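Local coordinates for protein oxidoreductase (Methanosarcina mazei, PDB 3KA7) that binds flavin-adenine dinucleotide and is probably an oxidoreductase of the flavin-containing amine oxidase family, at residues Lys2-Gly7 with Glu27-Leu32; Pro33-Arg38 with Ile213-Glu218. One frame throughout, in Å; residues are numbered along the deposited sequence.

Contact 1. Residues Lys2-Gly7 with Glu27-Leu32; sequences KTVVIG and EVFERL. With FAD (flavin-adenine dinucleotide), chain B.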
ATOM      1  N   LYS A   2      -2.524 -12.974 -27.478  1.00 22.31           N
ATOM      2  CA  LYS A   2      -1.919 -11.665 -27.530  1.00 21.28           C
ATOM      3  C   LYS A   2      -2.559 -10.858 -26.406  1.00 19.64           C
ATOM      4  O   LYS A   2      -3.786 -10.728 -26.345  1.00 18.93           O
ATOM      5  CB  LYS A   2      -2.172 -11.011 -28.885  1.00 21.87           C
ATOM      6  CG  LYS A   2      -1.334  -9.775 -29.128  1.00 24.22           C
ATOM      7  CD  LYS A   2      -1.639  -9.127 -30.480  1.00 27.32           C
ATOM      8  CE  LYS A   2      -1.152  -9.996 -31.635  1.00 29.70           C
ATOM      9  NZ  LYS A   2      -1.600  -9.469 -32.967  1.00 32.18           N
ATOM     10  N   THR A   3      -1.735 -10.360 -25.495  1.00 18.00           N
ATOM     11  CA  THR A   3      -2.247  -9.637 -24.331  1.00 16.55           C
ATOM     12  C   THR A   3      -1.568  -8.272 -24.207  1.00 15.54           C
ATOM     13  O   THR A   3      -0.415  -8.087 -24.607  1.00 15.07           O
ATOM     14  CB  THR A   3      -2.031 -10.425 -23.016  1.00 17.17           C
ATOM     15  OG1 THR A   3      -0.662 -10.325 -22.624  1.00 18.25           O
ATOM     16  CG2 THR A   3      -2.400 -11.901 -23.171  1.00 15.48           C
ATOM     17  N   VAL A   4      -2.305  -7.303 -23.683  1.00 14.18           N
ATOM     18  CA  VAL A   4      -1.743  -5.988 -23.456  1.00 13.60           C
ATOM     19  C   VAL A   4      -2.057  -5.579 -22.024  1.00 12.72           C
ATOM     20  O   VAL A   4      -3.129  -5.909 -21.494  1.00 11.79           O
ATOM     21  CB  VAL A   4      -2.289  -4.936 -24.449  1.00 14.29           C
ATOM     22  CG1 VAL A   4      -1.884  -5.312 -25.896  1.00 15.30           C
ATOM     23  CG2 VAL A   4      -3.786  -4.814 -24.323  1.00 15.15           C
ATOM     24  N   VAL A   5      -1.108  -4.887 -21.413  1.00 11.93           N
ATOM     25  CA  VAL A   5      -1.268  -4.384 -20.057  1.00 11.59           C
ATOM     26  C   VAL A   5      -1.216  -2.874 -20.134  1.00 11.00           C
ATOM     27  O   VAL A   5      -0.299  -2.302 -20.738  1.00 10.70           O
ATOM     28  CB  VAL A   5      -0.134  -4.887 -19.146  1.00 11.83           C
ATOM     29  CG1 VAL A   5      -0.287  -4.311 -17.740  1.00 12.39           C
ATOM     30  CG2 VAL A   5      -0.142  -6.416 -19.098  1.00 12.44           C
ATOM     31  N   ILE A   6      -2.205  -2.219 -19.532  1.00 10.06           N
ATOM     32  CA  ILE A   6      -2.245  -0.758 -19.524  1.00 10.05           C
ATOM     33  C   ILE A   6      -1.670  -0.272 -18.198  1.00  9.47           C
ATOM     34  O   ILE A   6      -2.289  -0.464 -17.165  1.00  9.40           O
ATOM     35  CB  ILE A   6      -3.688  -0.238 -19.682  1.00 10.23           C
ATOM     36  CG1 ILE A   6      -4.349  -0.854 -20.930  1.00 12.57           C
ATOM     37  CG2 ILE A   6      -3.689   1.289 -19.757  1.00 10.91           C
ATOM     38  CD1 ILE A   6      -5.835  -0.577 -21.039  1.00 13.85           C
ATOM     39  N   GLY A   7      -0.480   0.328 -18.232  1.00  9.19           N
ATOM     40  CA  GLY A   7       0.166   0.866 -17.033  1.00  9.58           C
ATOM     41  C   GLY A   7       1.188  -0.104 -16.468  1.00 10.02           C
ATOM     42  O   GLY A   7       0.881  -1.294 -16.275  1.00 10.98           O
ATOM     43  N   GLU A  27       2.562  -7.026 -24.254  1.00 15.66           N
ATOM     44  CA  GLU A  27       3.131  -5.688 -24.381  1.00 15.50           C
ATOM     45  C   GLU A  27       2.514  -4.802 -23.312  1.00 14.38           C
ATOM     46  O   GLU A  27       1.292  -4.807 -23.141  1.00 14.49           O
ATOM     47  CB  GLU A  27       2.847  -5.102 -25.757  1.00 16.23           C
ATOM     48  CG  GLU A  27       3.437  -5.930 -26.882  1.00 19.27           C
ATOM     49  CD  GLU A  27       3.379  -5.213 -28.202  1.00 24.14           C
ATOM     50  OE1 GLU A  27       3.799  -4.034 -28.255  1.00 26.45           O
ATOM     51  OE2 GLU A  27       2.918  -5.831 -29.184  1.00 26.22           O
ATOM     52  N   VAL A  28       3.368  -4.068 -22.602  1.00 13.35           N
ATOM     53  CA  VAL A  28       2.929  -3.158 -21.539  1.00 13.03           C
ATOM     54  C   VAL A  28       3.078  -1.733 -22.026  1.00 13.04           C
ATOM     55  O   VAL A  28       4.118  -1.387 -22.556  1.00 13.50           O
ATOM     56  CB  VAL A  28       3.807  -3.312 -20.292  1.00 13.16           C
ATOM     57  CG1 VAL A  28       3.237  -2.485 -19.133  1.00 12.84           C
ATOM     58  CG2 VAL A  28       3.913  -4.804 -19.904  1.00 11.75           C
ATOM     59  N   PHE A  29       2.046  -0.907 -21.836  1.00 12.98           N
ATOM     60  CA  PHE A  29       2.112   0.494 -22.232  1.00 13.13           C
ATOM     61  C   PHE A  29       2.033   1.400 -21.007  1.00 12.94           C
ATOM     62  O   PHE A  29       1.044   1.379 -20.280  1.00 13.04           O
ATOM     63  CB  PHE A  29       0.995   0.819 -23.224  1.00 13.57           C
ATOM     64  CG  PHE A  29       1.087   0.026 -24.505  1.00 14.02           C
ATOM     65  CD1 PHE A  29       1.654   0.580 -25.643  1.00 15.61           C
ATOM     66  CD2 PHE A  29       0.633  -1.278 -24.554  1.00 14.61           C
ATOM     67  CE1 PHE A  29       1.750  -0.158 -26.821  1.00 15.88           C
ATOM     68  CE2 PHE A  29       0.725  -2.024 -25.735  1.00 14.69           C
ATOM     69  CZ  PHE A  29       1.290  -1.458 -26.859  1.00 15.42           C
ATOM     70  N   GLU A  30       3.092   2.165 -20.779  1.00 13.51           N
ATOM     71  CA  GLU A  30       3.179   3.063 -19.626  1.00 13.82           C
ATOM     72  C   GLU A  30       3.325   4.514 -20.093  1.00 14.67           C
ATOM     73  O   GLU A  30       4.171   4.828 -20.950  1.00 13.73           O
ATOM     74  CB  GLU A  30       4.376   2.677 -18.748  1.00 13.54           C
ATOM     75  CG  GLU A  30       4.808   3.764 -17.764  1.00 13.64           C
ATOM     76  CD  GLU A  30       3.723   4.070 -16.747  1.00 14.13           C
ATOM     77  OE1 GLU A  30       3.093   3.103 -16.273  1.00 11.98           O
ATOM     78  OE2 GLU A  30       3.483   5.261 -16.448  1.00 13.71           O
ATOM     79  N   ARG A  31       2.515   5.397 -19.512  1.00 14.59           N
ATOM     80  CA  ARG A  31       2.466   6.795 -19.925  1.00 15.86           C
ATOM     81  C   ARG A  31       3.687   7.616 -19.503  1.00 15.74           C
ATOM     82  O   ARG A  31       4.089   8.534 -20.221  1.00 15.86           O
ATOM     83  CB  ARG A  31       1.185   7.449 -19.391  1.00 16.27           C
ATOM     84  CG  ARG A  31       0.796   8.742 -20.068  1.00 19.48           C
ATOM     85  CD  ARG A  31      -0.404   9.355 -19.355  1.00 22.90           C
ATOM     86  NE  ARG A  31      -0.031   9.669 -17.994  1.00 24.40           N
ATOM     87  CZ  ARG A  31       0.282  10.889 -17.575  1.00 25.36           C
ATOM     88  NH1 ARG A  31       0.220  11.926 -18.404  1.00 26.14           N
ATOM     89  NH2 ARG A  31       0.639  11.069 -16.318  1.00 24.69           N
ATOM     90  N   LEU A  32       4.264   7.300 -18.345  1.00 15.23           N
ATOM     91  CA  LEU A  32       5.414   8.037 -17.821  1.00 15.88           C
ATOM     92  C   LEU A  32       6.723   7.572 -18.466  1.00 16.44           C
ATOM     93  O   LEU A  32       6.739   6.557 -19.165  1.00 16.83           O
ATOM     94  CB  LEU A  32       5.499   7.880 -16.301  1.00 15.38           C
ATOM     95  CG  LEU A  32       4.345   8.484 -15.495  1.00 14.67           C
ATOM     96  CD1 LEU A  32       4.466   8.135 -14.016  1.00 13.21           C
ATOM     97  CD2 LEU A  32       4.302   9.989 -15.693  1.00 14.64           C
TER
HETATM   98  PA  FAD B 500       0.024   2.199  -9.958  1.00  9.21           P
HETATM   99  O1A FAD B 500      -1.236   2.992  -9.734  1.00 10.01           O
HETATM  100  O2A FAD B 500       1.192   2.518  -9.055  1.00  9.81           O
HETATM  101  O5B FAD B 500       0.490   2.373 -11.484  1.00  7.97           O
HETATM  102  C5B FAD B 500      -0.464   2.721 -12.480  1.00  5.76           C
HETATM  103  C4B FAD B 500       0.382   3.050 -13.714  1.00  7.06           C
HETATM  104  O4B FAD B 500      -0.431   3.325 -14.837  1.00  8.95           O
HETATM  105  C3B FAD B 500       1.252   4.285 -13.465  1.00  9.09           C
HETATM  106  O3B FAD B 500       2.617   3.985 -13.713  1.00  9.76           O
HETATM  107  C2B FAD B 500       0.713   5.316 -14.460  1.00  9.94           C
HETATM  108  O2B FAD B 500       1.711   6.191 -14.950  1.00 11.67           O
HETATM  109  C1B FAD B 500       0.112   4.434 -15.548  1.00  8.38           C
HETATM  110  N9A FAD B 500      -0.986   5.045 -16.310  1.00 11.42           N
HETATM  111  C8A FAD B 500      -2.048   5.804 -15.863  1.00 11.21           C
HETATM  112  N7A FAD B 500      -2.843   6.089 -16.935  1.00  9.24           N
HETATM  113  C5A FAD B 500      -2.285   5.515 -18.035  1.00 11.05           C
HETATM  114  C6A FAD B 500      -2.644   5.500 -19.375  1.00 11.31           C
HETATM  115  N6A FAD B 500      -3.800   6.030 -19.763  1.00 10.28           N
HETATM  116  N1A FAD B 500      -1.853   4.816 -20.275  1.00 11.04           N
HETATM  117  C2A FAD B 500      -0.709   4.161 -19.866  1.00 12.03           C
HETATM  118  N3A FAD B 500      -0.348   4.181 -18.535  1.00 11.10           N
HETATM  119  C4A FAD B 500      -1.130   4.856 -17.652  1.00 11.07           C
HETATM  120  N1  FAD B 500       2.416  -0.212  -0.295  1.00 11.04           N
HETATM  121  C2  FAD B 500       3.140  -1.163   0.404  1.00 13.56           C
HETATM  122  O2  FAD B 500       2.962  -2.366   0.171  1.00 12.33           O
HETATM  123  N3  FAD B 500       4.038  -0.752   1.378  1.00 13.03           N
HETATM  124  C4  FAD B 500       4.214   0.592   1.657  1.00 14.43           C
HETATM  125  O4  FAD B 500       5.010   0.964   2.520  1.00 16.98           O
HETATM  126  C4X FAD B 500       3.485   1.546   0.962  1.00 12.76           C
HETATM  127  N5  FAD B 500       3.642   2.894   1.251  1.00 13.49           N
HETATM  128  C5X FAD B 500       2.917   3.832   0.537  1.00 12.24           C
HETATM  129  C6  FAD B 500       3.076   5.192   0.804  1.00 14.64           C
HETATM  130  C7  FAD B 500       2.365   6.139   0.075  1.00 13.95           C
HETATM  131  C7M FAD B 500       2.555   7.602   0.389  1.00 15.35           C
HETATM  132  C8  FAD B 500       1.491   5.712  -0.916  1.00 12.91           C
HETATM  133  C8M FAD B 500       0.698   6.702  -1.720  1.00 15.59           C
HETATM  134  C9  FAD B 500       1.320   4.355  -1.179  1.00 11.82           C
HETATM  135  C9A FAD B 500       2.040   3.410  -0.455  1.00 11.14           C
HETATM  136  N10 FAD B 500       1.872   2.057  -0.717  1.00 10.60           N
HETATM  137  C10 FAD B 500       2.593   1.127  -0.019  1.00 11.21           C
HETATM  138  C1' FAD B 500       0.867   1.574  -1.710  1.00  7.30           C
HETATM  139  C2' FAD B 500       1.589   1.242  -3.021  1.00  8.89           C
HETATM  140  O2' FAD B 500       2.490   2.297  -3.347  1.00  9.31           O
HETATM  141  C3' FAD B 500       0.552   1.060  -4.126  1.00  9.53           C
HETATM  142  O3' FAD B 500      -0.497   0.225  -3.650  1.00  9.56           O
HETATM  143  C4' FAD B 500       1.075   0.447  -5.423  1.00  8.47           C
HETATM  144  O4' FAD B 500       2.259   1.074  -5.870  1.00  8.97           O
HETATM  145  C5' FAD B 500      -0.006   0.666  -6.476  1.00  8.81           C
HETATM  146  O5' FAD B 500       0.316  -0.144  -7.580  1.00  7.02           O
HETATM  147  P   FAD B 500      -0.734  -0.350  -8.753  1.00  9.21           P
HETATM  148  O1P FAD B 500      -0.603  -1.758  -9.280  1.00  8.46           O
HETATM  149  O2P FAD B 500      -2.137   0.051  -8.344  1.00  8.08           O
HETATM  150  O3P FAD B 500      -0.270   0.615  -9.954  1.00 10.29           O

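Contact 2. Residues Pro33-Arg38 with Ile213-Glu218; sequences PITGGR and IHTGQE. With FAD (flavin-adenine dinucleotide), chain B.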
ATOM      1  N   PRO A  33       7.818   8.320 -18.242  1.00 17.10           N
ATOM      2  CA  PRO A  33       9.124   7.927 -18.781  1.00 17.57           C
ATOM      3  C   PRO A  33       9.718   6.690 -18.124  1.00 17.59           C
ATOM      4  O   PRO A  33      10.634   6.076 -18.679  1.00 18.39           O
ATOM      5  CB  PRO A  33      10.020   9.141 -18.483  1.00 17.80           C
ATOM      6  CG  PRO A  33       9.080  10.274 -18.250  1.00 18.22           C
ATOM      7  CD  PRO A  33       7.849   9.668 -17.651  1.00 17.30           C
ATOM      8  N   ILE A  34       9.210   6.324 -16.951  1.00 17.37           N
ATOM      9  CA  ILE A  34       9.710   5.155 -16.247  1.00 17.13           C
ATOM     10  C   ILE A  34       8.557   4.273 -15.789  1.00 15.91           C
ATOM     11  O   ILE A  34       7.406   4.706 -15.735  1.00 15.26           O
ATOM     12  CB  ILE A  34      10.542   5.532 -15.014  1.00 17.73           C
ATOM     13  CG1 ILE A  34       9.645   6.164 -13.948  1.00 18.94           C
ATOM     14  CG2 ILE A  34      11.724   6.438 -15.412  1.00 20.06           C
ATOM     15  CD1 ILE A  34      10.357   6.380 -12.618  1.00 21.49           C
ATOM     16  N   THR A  35       8.888   3.035 -15.459  1.00 15.15           N
ATOM     17  CA  THR A  35       7.910   2.060 -14.997  1.00 14.92           C
ATOM     18  C   THR A  35       7.862   2.095 -13.467  1.00 13.71           C
ATOM     19  O   THR A  35       8.757   2.645 -12.804  1.00 13.45           O
ATOM     20  CB  THR A  35       8.337   0.643 -15.392  1.00 15.24           C
ATOM     21  OG1 THR A  35       9.651   0.407 -14.871  1.00 17.27           O
ATOM     22  CG2 THR A  35       8.354   0.475 -16.931  1.00 16.27           C
ATOM     23  N   GLY A  36       6.823   1.496 -12.897  1.00 12.42           N
ATOM     24  CA  GLY A  36       6.805   1.281 -11.456  1.00 10.98           C
ATOM     25  C   GLY A  36       5.642   1.973 -10.771  1.00 10.59           C
ATOM     26  O   GLY A  36       5.263   1.589  -9.659  1.00  9.95           O
ATOM     27  N   GLY A  37       5.072   2.982 -11.425  1.00  9.53           N
ATOM     28  CA  GLY A  37       3.947   3.703 -10.834  1.00  9.78           C
ATOM     29  C   GLY A  37       4.313   4.203  -9.442  1.00  9.10           C
ATOM     30  O   GLY A  37       5.365   4.818  -9.254  1.00  8.81           O
ATOM     31  N   ARG A  38       3.446   3.939  -8.469  1.00  9.09           N
ATOM     32  CA  ARG A  38       3.674   4.395  -7.096  1.00  8.61           C
ATOM     33  C   ARG A  38       4.564   3.448  -6.283  1.00  9.17           C
ATOM     34  O   ARG A  38       4.587   3.516  -5.055  1.00  8.99           O
ATOM     35  CB  ARG A  38       2.335   4.647  -6.393  1.00  8.34           C
ATOM     36  CG  ARG A  38       1.596   5.874  -6.959  1.00  7.99           C
ATOM     37  CD  ARG A  38       0.145   5.971  -6.441  1.00  6.82           C
ATOM     38  NE  ARG A  38      -0.682   4.971  -7.109  1.00  7.30           N
ATOM     39  CZ  ARG A  38      -1.562   4.196  -6.496  1.00  8.77           C
ATOM     40  NH1 ARG A  38      -1.745   4.295  -5.181  1.00  9.47           N
ATOM     41  NH2 ARG A  38      -2.236   3.296  -7.193  1.00  7.83           N
ATOM     42  N   ILE A 213       7.999  -3.823 -22.984  1.00 17.39           N
ATOM     43  CA  ILE A 213       7.483  -2.674 -22.225  1.00 17.48           C
ATOM     44  C   ILE A 213       7.746  -1.341 -22.917  1.00 17.62           C
ATOM     45  O   ILE A 213       8.877  -1.036 -23.280  1.00 17.78           O
ATOM     46  CB  ILE A 213       8.120  -2.598 -20.851  1.00 17.66           C
ATOM     47  CG1 ILE A 213       7.846  -3.884 -20.069  1.00 17.54           C
ATOM     48  CG2 ILE A 213       7.623  -1.356 -20.098  1.00 17.44           C
ATOM     49  CD1 ILE A 213       8.435  -3.870 -18.668  1.00 17.17           C
ATOM     50  N   HIS A 214       6.694  -0.543 -23.074  1.00 17.67           N
ATOM     51  CA  HIS A 214       6.766   0.715 -23.804  1.00 18.11           C
ATOM     52  C   HIS A 214       6.459   1.879 -22.886  1.00 18.11           C
ATOM     53  O   HIS A 214       5.312   2.039 -22.475  1.00 18.28           O
ATOM     54  CB  HIS A 214       5.730   0.731 -24.934  1.00 18.39           C
ATOM     55  CG  HIS A 214       5.827  -0.434 -25.867  1.00 19.67           C
ATOM     56  ND1 HIS A 214       6.924  -0.651 -26.674  1.00 22.10           N
ATOM     57  CD2 HIS A 214       4.957  -1.435 -26.136  1.00 19.67           C
ATOM     58  CE1 HIS A 214       6.734  -1.749 -27.382  1.00 21.46           C
ATOM     59  NE2 HIS A 214       5.550  -2.243 -27.074  1.00 21.31           N
ATOM     60  N   THR A 215       7.459   2.713 -22.613  1.00 18.05           N
ATOM     61  CA  THR A 215       7.255   3.910 -21.801  1.00 17.97           C
ATOM     62  C   THR A 215       6.927   5.117 -22.686  1.00 18.82           C
ATOM     63  O   THR A 215       7.121   5.079 -23.909  1.00 18.75           O
ATOM     64  CB  THR A 215       8.478   4.210 -20.917  1.00 18.12           C
ATOM     65  OG1 THR A 215       9.644   4.369 -21.738  1.00 17.51           O
ATOM     66  CG2 THR A 215       8.717   3.073 -19.931  1.00 17.52           C
ATOM     67  N   GLY A 216       6.403   6.176 -22.082  1.00 18.58           N
ATOM     68  CA  GLY A 216       6.054   7.372 -22.837  1.00 19.38           C
ATOM     69  C   GLY A 216       4.922   7.111 -23.808  1.00 19.61           C
ATOM     70  O   GLY A 216       4.806   7.777 -24.842  1.00 20.00           O
ATOM     71  N   GLN A 217       4.068   6.148 -23.479  1.00 19.53           N
ATOM     72  CA  GLN A 217       2.922   5.849 -24.317  1.00 19.73           C
ATOM     73  C   GLN A 217       1.630   5.831 -23.518  1.00 19.53           C
ATOM     74  O   GLN A 217       1.417   4.964 -22.672  1.00 19.34           O
ATOM     75  CB  GLN A 217       3.103   4.512 -25.039  1.00 20.31           C
ATOM     76  CG  GLN A 217       4.269   4.491 -26.009  1.00 21.48           C
ATOM     77  CD  GLN A 217       4.036   3.531 -27.147  1.00 23.25           C
ATOM     78  OE1 GLN A 217       2.897   3.202 -27.468  1.00 25.24           O
ATOM     79  NE2 GLN A 217       5.115   3.070 -27.763  1.00 25.00           N
ATOM     80  N   GLU A 218       0.754   6.777 -23.809  1.00 18.96           N
ATOM     81  CA  GLU A 218      -0.519   6.841 -23.115  1.00 18.78           C
ATOM     82  C   GLU A 218      -1.616   6.086 -23.851  1.00 17.89           C
ATOM     83  O   GLU A 218      -1.866   6.319 -25.045  1.00 17.69           O
ATOM     84  CB  GLU A 218      -0.940   8.288 -22.900  1.00 19.44           C
ATOM     85  CG  GLU A 218      -2.285   8.424 -22.193  1.00 22.01           C
ATOM     86  CD  GLU A 218      -2.571   9.851 -21.762  1.00 27.41           C
ATOM     87  OE1 GLU A 218      -2.771  10.725 -22.633  1.00 28.29           O
ATOM     88  OE2 GLU A 218      -2.585  10.100 -20.540  1.00 30.17           O
TER
HETATM   89  PA  FAD B 500       0.024   2.199  -9.958  1.00  9.21           P
HETATM   90  O1A FAD B 500      -1.236   2.992  -9.734  1.00 10.01           O
HETATM   91  O2A FAD B 500       1.192   2.518  -9.055  1.00  9.81           O
HETATM   92  O5B FAD B 500       0.490   2.373 -11.484  1.00  7.97           O
HETATM   93  C5B FAD B 500      -0.464   2.721 -12.480  1.00  5.76           C
HETATM   94  C4B FAD B 500       0.382   3.050 -13.714  1.00  7.06           C
HETATM   95  O4B FAD B 500      -0.431   3.325 -14.837  1.00  8.95           O
HETATM   96  C3B FAD B 500       1.252   4.285 -13.465  1.00  9.09           C
HETATM   97  O3B FAD B 500       2.617   3.985 -13.713  1.00  9.76           O
HETATM   98  C2B FAD B 500       0.713   5.316 -14.460  1.00  9.94           C
HETATM   99  O2B FAD B 500       1.711   6.191 -14.950  1.00 11.67           O
HETATM  100  C1B FAD B 500       0.112   4.434 -15.548  1.00  8.38           C
HETATM  101  N9A FAD B 500      -0.986   5.045 -16.310  1.00 11.42           N
HETATM  102  C8A FAD B 500      -2.048   5.804 -15.863  1.00 11.21           C
HETATM  103  N7A FAD B 500      -2.843   6.089 -16.935  1.00  9.24           N
HETATM  104  C5A FAD B 500      -2.285   5.515 -18.035  1.00 11.05           C
HETATM  105  C6A FAD B 500      -2.644   5.500 -19.375  1.00 11.31           C
HETATM  106  N6A FAD B 500      -3.800   6.030 -19.763  1.00 10.28           N
HETATM  107  N1A FAD B 500      -1.853   4.816 -20.275  1.00 11.04           N
HETATM  108  C2A FAD B 500      -0.709   4.161 -19.866  1.00 12.03           C
HETATM  109  N3A FAD B 500      -0.348   4.181 -18.535  1.00 11.10           N
HETATM  110  C4A FAD B 500      -1.130   4.856 -17.652  1.00 11.07           C
HETATM  111  N1  FAD B 500       2.416  -0.212  -0.295  1.00 11.04           N
HETATM  112  C2  FAD B 500       3.140  -1.163   0.404  1.00 13.56           C
HETATM  113  O2  FAD B 500       2.962  -2.366   0.171  1.00 12.33           O
HETATM  114  N3  FAD B 500       4.038  -0.752   1.378  1.00 13.03           N
HETATM  115  C4  FAD B 500       4.214   0.592   1.657  1.00 14.43           C
HETATM  116  O4  FAD B 500       5.010   0.964   2.520  1.00 16.98           O
HETATM  117  C4X FAD B 500       3.485   1.546   0.962  1.00 12.76           C
HETATM  118  N5  FAD B 500       3.642   2.894   1.251  1.00 13.49           N
HETATM  119  C5X FAD B 500       2.917   3.832   0.537  1.00 12.24           C
HETATM  120  C6  FAD B 500       3.076   5.192   0.804  1.00 14.64           C
HETATM  121  C7  FAD B 500       2.365   6.139   0.075  1.00 13.95           C
HETATM  122  C7M FAD B 500       2.555   7.602   0.389  1.00 15.35           C
HETATM  123  C8  FAD B 500       1.491   5.712  -0.916  1.00 12.91           C
HETATM  124  C8M FAD B 500       0.698   6.702  -1.720  1.00 15.59           C
HETATM  125  C9  FAD B 500       1.320   4.355  -1.179  1.00 11.82           C
HETATM  126  C9A FAD B 500       2.040   3.410  -0.455  1.00 11.14           C
HETATM  127  N10 FAD B 500       1.872   2.057  -0.717  1.00 10.60           N
HETATM  128  C10 FAD B 500       2.593   1.127  -0.019  1.00 11.21           C
HETATM  129  C1' FAD B 500       0.867   1.574  -1.710  1.00  7.30           C
HETATM  130  C2' FAD B 500       1.589   1.242  -3.021  1.00  8.89           C
HETATM  131  O2' FAD B 500       2.490   2.297  -3.347  1.00  9.31           O
HETATM  132  C3' FAD B 500       0.552   1.060  -4.126  1.00  9.53           C
HETATM  133  O3' FAD B 500      -0.497   0.225  -3.650  1.00  9.56           O
HETATM  134  C4' FAD B 500       1.075   0.447  -5.423  1.00  8.47           C
HETATM  135  O4' FAD B 500       2.259   1.074  -5.870  1.00  8.97           O
HETATM  136  C5' FAD B 500      -0.006   0.666  -6.476  1.00  8.81           C
HETATM  137  O5' FAD B 500       0.316  -0.144  -7.580  1.00  7.02           O
HETATM  138  P   FAD B 500      -0.734  -0.350  -8.753  1.00  9.21           P
HETATM  139  O1P FAD B 500      -0.603  -1.758  -9.280  1.00  8.46           O
HETATM  140  O2P FAD B 500      -2.137   0.051  -8.344  1.00  8.08           O
HETATM  141  O3P FAD B 500      -0.270   0.615  -9.954  1.00 10.29           O

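Contact 1. Residues Lys2-Gly7 with Glu27-Leu32
Glu-30 OE1, lying 3.7 Å from Gly-7 C, accepts a hydrogen bond from the adenosine ribose hydroxyl O3B of FAD at 2.7 Å and another from the backbone N of Ala-8. The second oxygen, OE2, takes the neighbouring hydroxyl O2B in a very short bond and Leu-32 N at 2.9 Å; the amide comes in on the anti side, somewhat out of the carboxylate plane. With CG trans to its own N (chi1 163°) and a bend at the next bond, the chain brings the carboxylate round to the ribose. A leucine in place of Glu-30 would probably leave both ribose hydroxyls and the two amides without their shared acceptor. Gly-7, just past strand 2-6 and with positive phi, sets CA against ribose O4B with no room for a CB. Behind this site strand 2-6 and residues 27-29 of strand 25-29 run parallel, their axes 22° apart, joined by a ladder of four backbone bonds. Its last two rungs are Phe-29 N to Val-5 O, 2.9 Å and nearly straight (168°), and Gly-7 N to Phe-29 O, 2.8 Å. On one face of the sheet Val-5 CB meets Val-28 CG2 at 4.1 Å. On the other, Val-4 CG1 comes to the edge of the Phe-29 ring, 4.2 Å from CE2, while Val-219 and Ile-232 cover more of that hydrophobic side. Helix 10-21 completes the beta-alpha-beta unit, and Gly-7 opens a GxGxxG sequence consistent with a Rossmann dinucleotide-binding loop. Two donors on each oxygen hold the carboxylate from turning and are likely to favour its ionised form, as suits an acidic residue near the C-terminal end of the second Rossmann strand that reads the ribose diol.

Contact 2. Residues Pro33-Arg38 with Ile213-Glu218
At the outer edge of the Rossmann-type FAD-binding sheet, loop 33-38, which leads from the second strand down to the cofactor's phosphates, rests on the end of strand 212-214. The touch is purely van der Waals. Thr-35 CG2 packs on Ile-213 CG2 at 3.7 Å and on Thr-215 CG2 at 4.0 Å, crossing both side chains at about a right angle. At chi1 56° the Thr-35 hydroxyl sits between its own N and carbonyl carbon, which sends it to Glu-203 on helix 195-208 and leaves the methyl for the strand. Farther out, Thr-215 CB leans on the carbonyl oxygen of Pro-33, 3.6 Å away. Ile-199 from the same helix also packs on Thr-35, and Ile-206 on Ile-213. Past Thr-35 the loop turns to the cofactor. Gly-36 and Gly-37 both have positive phi, and a CB on Gly-37 would collide with FAD O2A; its CA lies 3.2 Å from O3B. Arg-38 N then gives O2A a straight bond of 2.7 Å. The Arg-38 guanidinium meets O1A at its edge, in plane, chiefly through NH2 at 2.7 Å (161°), with NE adding a weak bond; C5' of FAD lies over one face, 3.5 Å above the plane and off toward the rim. NH1 turns to a salt bridge with Asp-399 and to Pro-375 O. A Gly-Gly-Arg run placed after the beta-alpha-beta unit and bound to the pyrophosphate is consistent with the GG doublet of the amine oxidase and related flavoprotein families.

Contact 1 is buried in the Rossmann-type sheet and contact 2 lies mostly at the surface, their centres about 8 Å apart. They share that sheet, since strand 25-29 pairs with strand 2-6 on one side and with strand 212-214 on the other, where His-214 bonds to the Val-28 backbone and to the Glu-27 carboxylate. Chemistry follows place: the inner pair is laced by backbone bonds and buried aliphatic and aromatic groups, the outer one only by a few methyls and a carbonyl. Both serve FAD in succession along the chain, a carboxylate at 27-32 holding the adenosine ribose and an arginine at 33-38 the adenosine-side phosphate.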